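Local coordinates for type III chaperone protein ShcA (Pseudomonas syringae pv. tomato, PDB 4G6T) that probably binds its cognate effector in the bacterial cytosol and keeps it ready for delivery through the type III secretion system, at residues 7-12 against 101-106; 58-63 against 120-125. All blocks are in the same frame, centred on the assembly; numbering follows the deposited sequence.

Contact 1. Residues 7-12 against 101-106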
# COMPACT_ATOMS: atom_id res chain seq x y z
N LEU A 7 15.82 7.12 -0.04
CA LEU A 7 15.41 6.62 -1.37
C LEU A 7 15.41 5.11 -1.48
O LEU A 7 15.13 4.57 -2.51
CB LEU A 7 16.23 7.25 -2.49
CG LEU A 7 15.90 8.67 -2.84
CD1 LEU A 7 17.10 9.31 -3.51
CD2 LEU A 7 14.60 8.68 -3.66
N PHE A 8 15.82 4.39 -0.42
CA PHE A 8 15.79 2.93 -0.39
C PHE A 8 14.43 2.34 -0.82
O PHE A 8 14.38 1.36 -1.51
CB PHE A 8 16.10 2.49 1.04
CG PHE A 8 16.28 1.02 1.21
CD1 PHE A 8 17.53 0.45 1.01
CD2 PHE A 8 15.22 0.20 1.54
CE1 PHE A 8 17.74 -0.92 1.18
CE2 PHE A 8 15.40 -1.18 1.69
CZ PHE A 8 16.66 -1.74 1.50
N TYR A 9 13.36 2.97 -0.33
CA TYR A 9 11.99 2.52 -0.59
C TYR A 9 11.66 2.61 -2.09
O TYR A 9 11.16 1.65 -2.66
CB TYR A 9 10.98 3.33 0.23
CG TYR A 9 11.29 3.27 1.73
CD1 TYR A 9 11.03 2.13 2.49
CD2 TYR A 9 11.97 4.31 2.34
CE1 TYR A 9 11.41 2.08 3.83
CE2 TYR A 9 12.35 4.26 3.66
CZ TYR A 9 12.08 3.13 4.38
OH TYR A 9 12.47 3.14 5.74
N LYS A 10 12.03 3.74 -2.69
CA LYS A 10 11.84 3.90 -4.14
C LYS A 10 12.62 2.86 -4.90
O LYS A 10 12.16 2.24 -5.87
CB LYS A 10 12.28 5.28 -4.57
CG LYS A 10 12.26 5.41 -6.08
CD LYS A 10 12.78 6.73 -6.59
CE LYS A 10 12.60 6.84 -8.10
NZ LYS A 10 13.40 5.89 -8.90
N THR A 11 13.88 2.65 -4.54
CA THR A 11 14.67 1.64 -5.21
C THR A 11 14.03 0.25 -5.18
O THR A 11 14.03 -0.51 -6.15
CB THR A 11 16.12 1.62 -4.64
OG1 THR A 11 16.59 2.97 -4.70
CG2 THR A 11 16.98 0.66 -5.44
N LEU A 12 13.48 -0.08 -4.01
CA LEU A 12 12.79 -1.34 -3.85
C LEU A 12 11.57 -1.38 -4.78
O LEU A 12 11.32 -2.40 -5.41
CB LEU A 12 12.34 -1.54 -2.40
CG LEU A 12 11.45 -2.75 -2.16
CD1 LEU A 12 12.16 -4.02 -2.44
CD2 LEU A 12 10.96 -2.63 -0.71
N ILE A 101 6.58 -3.60 7.46
CA ILE A 101 7.85 -4.33 7.18
C ILE A 101 9.00 -3.35 7.55
O ILE A 101 9.14 -2.27 6.98
CB ILE A 101 8.01 -4.78 5.72
CG1 ILE A 101 6.78 -5.52 5.16
CG2 ILE A 101 9.29 -5.60 5.62
CD1 ILE A 101 6.82 -5.75 3.65
N PRO A 102 9.81 -3.72 8.56
CA PRO A 102 10.95 -2.82 8.85
C PRO A 102 11.91 -2.79 7.67
O PRO A 102 12.06 -3.77 6.95
CB PRO A 102 11.62 -3.49 10.04
CG PRO A 102 10.70 -4.52 10.52
CD PRO A 102 9.75 -4.93 9.42
N ARG A 103 12.54 -1.61 7.54
CA ARG A 103 13.47 -1.38 6.40
C ARG A 103 14.50 -2.50 6.30
O ARG A 103 14.77 -2.98 5.19
CB ARG A 103 14.13 -0.01 6.52
CG ARG A 103 15.13 0.36 5.38
CD ARG A 103 16.40 1.13 5.90
NE ARG A 103 16.18 2.55 6.07
CZ ARG A 103 16.70 3.53 5.30
NH1 ARG A 103 17.52 3.27 4.26
NH2 ARG A 103 16.40 4.80 5.58
N GLU A 104 15.05 -2.92 7.44
CA GLU A 104 16.00 -4.06 7.54
C GLU A 104 15.55 -5.36 6.92
O GLU A 104 16.35 -6.22 6.61
CB GLU A 104 16.29 -4.36 9.05
CG GLU A 104 16.98 -3.25 9.86
CD GLU A 104 16.08 -2.12 10.43
OE1 GLU A 104 14.85 -2.02 10.14
OE2 GLU A 104 16.63 -1.26 11.19
N LYS A 105 14.24 -5.60 6.84
CA LYS A 105 13.70 -6.82 6.32
C LYS A 105 13.14 -6.73 4.91
O LYS A 105 12.69 -7.72 4.37
CB LYS A 105 12.57 -7.30 7.25
CG LYS A 105 13.09 -7.84 8.58
CD LYS A 105 12.03 -7.93 9.68
CE LYS A 105 12.65 -8.00 11.09
NZ LYS A 105 13.75 -7.02 11.41
N LEU A 106 13.20 -5.55 4.30
CA LEU A 106 12.61 -5.38 2.99
C LEU A 106 13.42 -6.05 1.92
O LEU A 106 14.68 -6.04 1.93
CB LEU A 106 12.46 -3.91 2.63
CG LEU A 106 11.41 -3.09 3.33
CD1 LEU A 106 11.57 -1.57 3.13
CD2 LEU A 106 10.07 -3.59 2.75
O HOH W 1 13.66 5.45 6.63
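The ring of Phe-8 meets Leu-106 at its edge, close to the ring plane, with CE2 4.1 Å from CD1 of the leucine, while Arg-103 CG comes in obliquely as an off-centre CH-pi donor, 4.3 Å from the centroid of the Phe-8 ring. The phenolic edge of Tyr-9 holds a water lying in the ring plane. Tyr-9 OH donates to this water over 2.7 Å, and Arg-103 NH2 donates to it over 3.0 Å, so one water joins phenol and guanidinium. The guanidinium is tilted 41° from the Phe-8 ring. CG of Arg-103 is anti to the backbone N (chi1 -180°), which extends the chain toward the helix; bends at chi2 and chi3 then carry its end obliquely across Phe-8, and NH1 rests 3.6 Å from Phe-8 CB. NH1 is also hydrogen-bonded to Ser-5 O, whereas NE is buried by the contact without a hydrogen-bonding partner, a long and weak ion pair to Glu-52 apart. Arginine suits the place because its CG packs on a ring while its terminal nitrogens NH1 and NH2 reach a carbonyl and a water. In the alpha/beta fold of CesT-type chaperones, this contact sets the first turns of helix 8-19 beside the end of strand 95-102, where a 3-10 turn leads toward helix 108-127. Leu-106 uses both branches: CD1 touches Tyr-9 CE1 at 3.7 Å, and CD2 meets Leu-12 CD2 at 3.7 Å, the two leucines crossing at about a right angle. Leu-106 also leans on Leu-54 of strand 53-59, and Leu-12 on Val-108.

Contact 2. Residues 58-63 against 120-125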
# COMPACT_ATOMS: atom_id res chain seq x y z
N GLY A 58 -4.58 -1.69 3.46
CA GLY A 58 -5.67 -2.11 2.61
C GLY A 58 -7.01 -1.71 3.13
O GLY A 58 -7.26 -1.66 4.33
N LEU A 59 -7.95 -1.47 2.21
CA LEU A 59 -9.36 -1.16 2.57
C LEU A 59 -10.09 -2.44 2.85
O LEU A 59 -10.19 -3.30 2.02
CB LEU A 59 -10.06 -0.39 1.42
CG LEU A 59 -11.56 -0.20 1.66
CD1 LEU A 59 -11.92 0.57 2.91
CD2 LEU A 59 -12.17 0.55 0.43
N LEU A 60 -10.59 -2.63 4.10
CA LEU A 60 -11.33 -3.82 4.47
C LEU A 60 -12.81 -3.54 4.19
O LEU A 60 -13.24 -2.40 4.30
CB LEU A 60 -11.18 -4.13 5.97
CG LEU A 60 -10.01 -4.98 6.32
CD1 LEU A 60 -10.02 -5.00 7.86
CD2 LEU A 60 -9.90 -6.36 5.74
N GLU A 61 -13.57 -4.56 3.90
CA GLU A 61 -15.01 -4.40 3.65
C GLU A 61 -15.77 -5.53 4.30
O GLU A 61 -16.34 -6.39 3.66
CB GLU A 61 -15.30 -4.28 2.12
CG GLU A 61 -14.82 -2.96 1.48
CD GLU A 61 -15.59 -2.57 0.19
OE1 GLU A 61 -16.20 -3.49 -0.45
OE2 GLU A 61 -15.58 -1.34 -0.17
N PRO A 62 -15.77 -5.57 5.66
CA PRO A 62 -16.53 -6.59 6.37
C PRO A 62 -18.06 -6.42 6.17
O PRO A 62 -18.50 -5.32 6.04
CB PRO A 62 -16.14 -6.34 7.84
CG PRO A 62 -15.69 -4.96 7.92
CD PRO A 62 -15.14 -4.60 6.56
N HIS A 63 -18.80 -7.53 6.18
CA HIS A 63 -20.27 -7.48 6.31
C HIS A 63 -20.67 -6.52 7.42
O HIS A 63 -20.15 -6.58 8.55
CB HIS A 63 -20.82 -8.88 6.57
CG HIS A 63 -22.29 -8.99 6.33
ND1 HIS A 63 -23.18 -8.14 6.89
CD2 HIS A 63 -23.03 -9.87 5.54
CE1 HIS A 63 -24.42 -8.45 6.48
NE2 HIS A 63 -24.33 -9.53 5.66
N GLU A 120 -5.03 -11.73 0.86
CA GLU A 120 -5.85 -12.90 1.25
C GLU A 120 -6.58 -12.63 2.57
O GLU A 120 -7.75 -13.08 2.75
CB GLU A 120 -5.08 -14.15 1.21
CG GLU A 120 -4.57 -14.54 -0.22
CD GLU A 120 -5.63 -14.36 -1.34
OE1 GLU A 120 -6.69 -15.02 -1.26
OE2 GLU A 120 -5.49 -13.51 -2.24
N TRP A 121 -5.97 -11.90 3.49
CA TRP A 121 -6.64 -11.43 4.72
C TRP A 121 -7.82 -10.57 4.42
O TRP A 121 -8.94 -10.79 4.94
CB TRP A 121 -5.57 -10.69 5.57
CG TRP A 121 -5.98 -9.94 6.81
CD1 TRP A 121 -6.03 -8.57 7.00
CD2 TRP A 121 -6.27 -10.51 8.11
NE1 TRP A 121 -6.29 -8.29 8.34
CE2 TRP A 121 -6.41 -9.43 9.00
CE3 TRP A 121 -6.32 -11.81 8.57
CZ2 TRP A 121 -6.71 -9.66 10.37
CZ3 TRP A 121 -6.62 -12.02 9.92
CH2 TRP A 121 -6.83 -10.94 10.76
N MET A 122 -7.67 -9.59 3.51
CA MET A 122 -8.75 -8.74 3.02
C MET A 122 -9.86 -9.60 2.41
O MET A 122 -11.03 -9.37 2.68
CB MET A 122 -8.18 -7.75 2.02
CG MET A 122 -7.32 -6.70 2.72
SD MET A 122 -6.25 -5.79 1.62
CE MET A 122 -7.52 -4.85 0.68
N ARG A 123 -9.47 -10.57 1.62
CA ARG A 123 -10.46 -11.43 0.93
C ARG A 123 -11.29 -12.15 1.99
O ARG A 123 -12.53 -12.17 1.89
CB ARG A 123 -9.78 -12.39 -0.01
CG ARG A 123 -10.79 -13.17 -0.85
CD ARG A 123 -10.17 -14.23 -1.74
NE ARG A 123 -8.97 -13.75 -2.40
CZ ARG A 123 -8.91 -12.92 -3.45
NH1 ARG A 123 -9.99 -12.41 -4.02
NH2 ARG A 123 -7.72 -12.57 -3.91
N GLY A 124 -10.62 -12.70 2.98
CA GLY A 124 -11.33 -13.47 4.04
C GLY A 124 -12.31 -12.61 4.75
O GLY A 124 -13.49 -13.02 5.01
N TRP A 125 -11.95 -11.39 5.13
CA TRP A 125 -12.87 -10.52 5.86
C TRP A 125 -14.05 -10.07 5.05
O TRP A 125 -15.11 -9.77 5.55
CB TRP A 125 -12.14 -9.28 6.43
CG TRP A 125 -11.36 -9.68 7.68
CD1 TRP A 125 -10.01 -9.82 7.82
CD2 TRP A 125 -11.94 -10.11 8.97
NE1 TRP A 125 -9.70 -10.28 9.09
CE2 TRP A 125 -10.82 -10.51 9.81
CE3 TRP A 125 -13.25 -10.22 9.47
CZ2 TRP A 125 -10.99 -10.95 11.13
CZ3 TRP A 125 -13.41 -10.67 10.79
CH2 TRP A 125 -12.31 -11.03 11.59
O HOH W 2 -12.18 -6.85 3.13
O HOH W 3 -17.74 -9.92 5.94
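The backbone of 58-63 runs from strand 53-59 past the last turns of helix 108-127, with CA atoms 5.7 Å apart at Leu-60 and Met-122 and 5.4 Å apart at Pro-62 and Trp-125. Two waters span the gap. One accepts from Glu-61 N and donates to Met-122 O; the other joins His-63 N to Trp-125 O in the same way. Between those amides Pro-62, which has no N-H to give, offers its CA hydrogen to Trp-125 O (CA to O 3.6 Å, 163° at the hydrogen). Gly-58, bare of side chain, lets Met-122 SD approach to 3.9 Å from its CA. The bend at chi3 (68°) curls the methionine tip over the strand, so that CE lies 3.4 Å from Leu-59 O. Leu-60 reaches the helix with one branch: CD2 fits between Met-122 CA and Trp-125 CB, 3.7 Å from the latter, and the Leu-60 side chain also touches Leu-86 and Ala-97 of the sheet. Trp-125 turns an edge of its indole to its helix neighbour Trp-121, its NE1 standing 3.2 Å above that ring's plane. Apolar side chains thus fill the inner part of this helix-on-sheet layer, while water carries the polar coupling: the amides of Glu-61 and His-63 reach helix carbonyls through water, in place of direct bonds between the two backbones.

In the fold
Contacts 1 and 2 lie on opposite sides of the chain's centre, their own centres 25 Å apart and their nearest atoms about 12 Å apart, without touching. They share one antiparallel sheet, in which strands 53-59 and 95-102 are neighbours. Helix 108-127 follows the 101-106 segment of contact 1 and carries the 120-125 segment of contact 2, so it spans the ground between them. The N-terminal helix, the sheet and the C-terminal helix are thus joined by contacts that cross along the chain. The segments of both also reach the other protein chain of the assembly, through Leu-7 and Lys-10 in 7-12 and through Leu-59, Glu-61, Glu-120 and Arg-123 in 58-63 and 120-125.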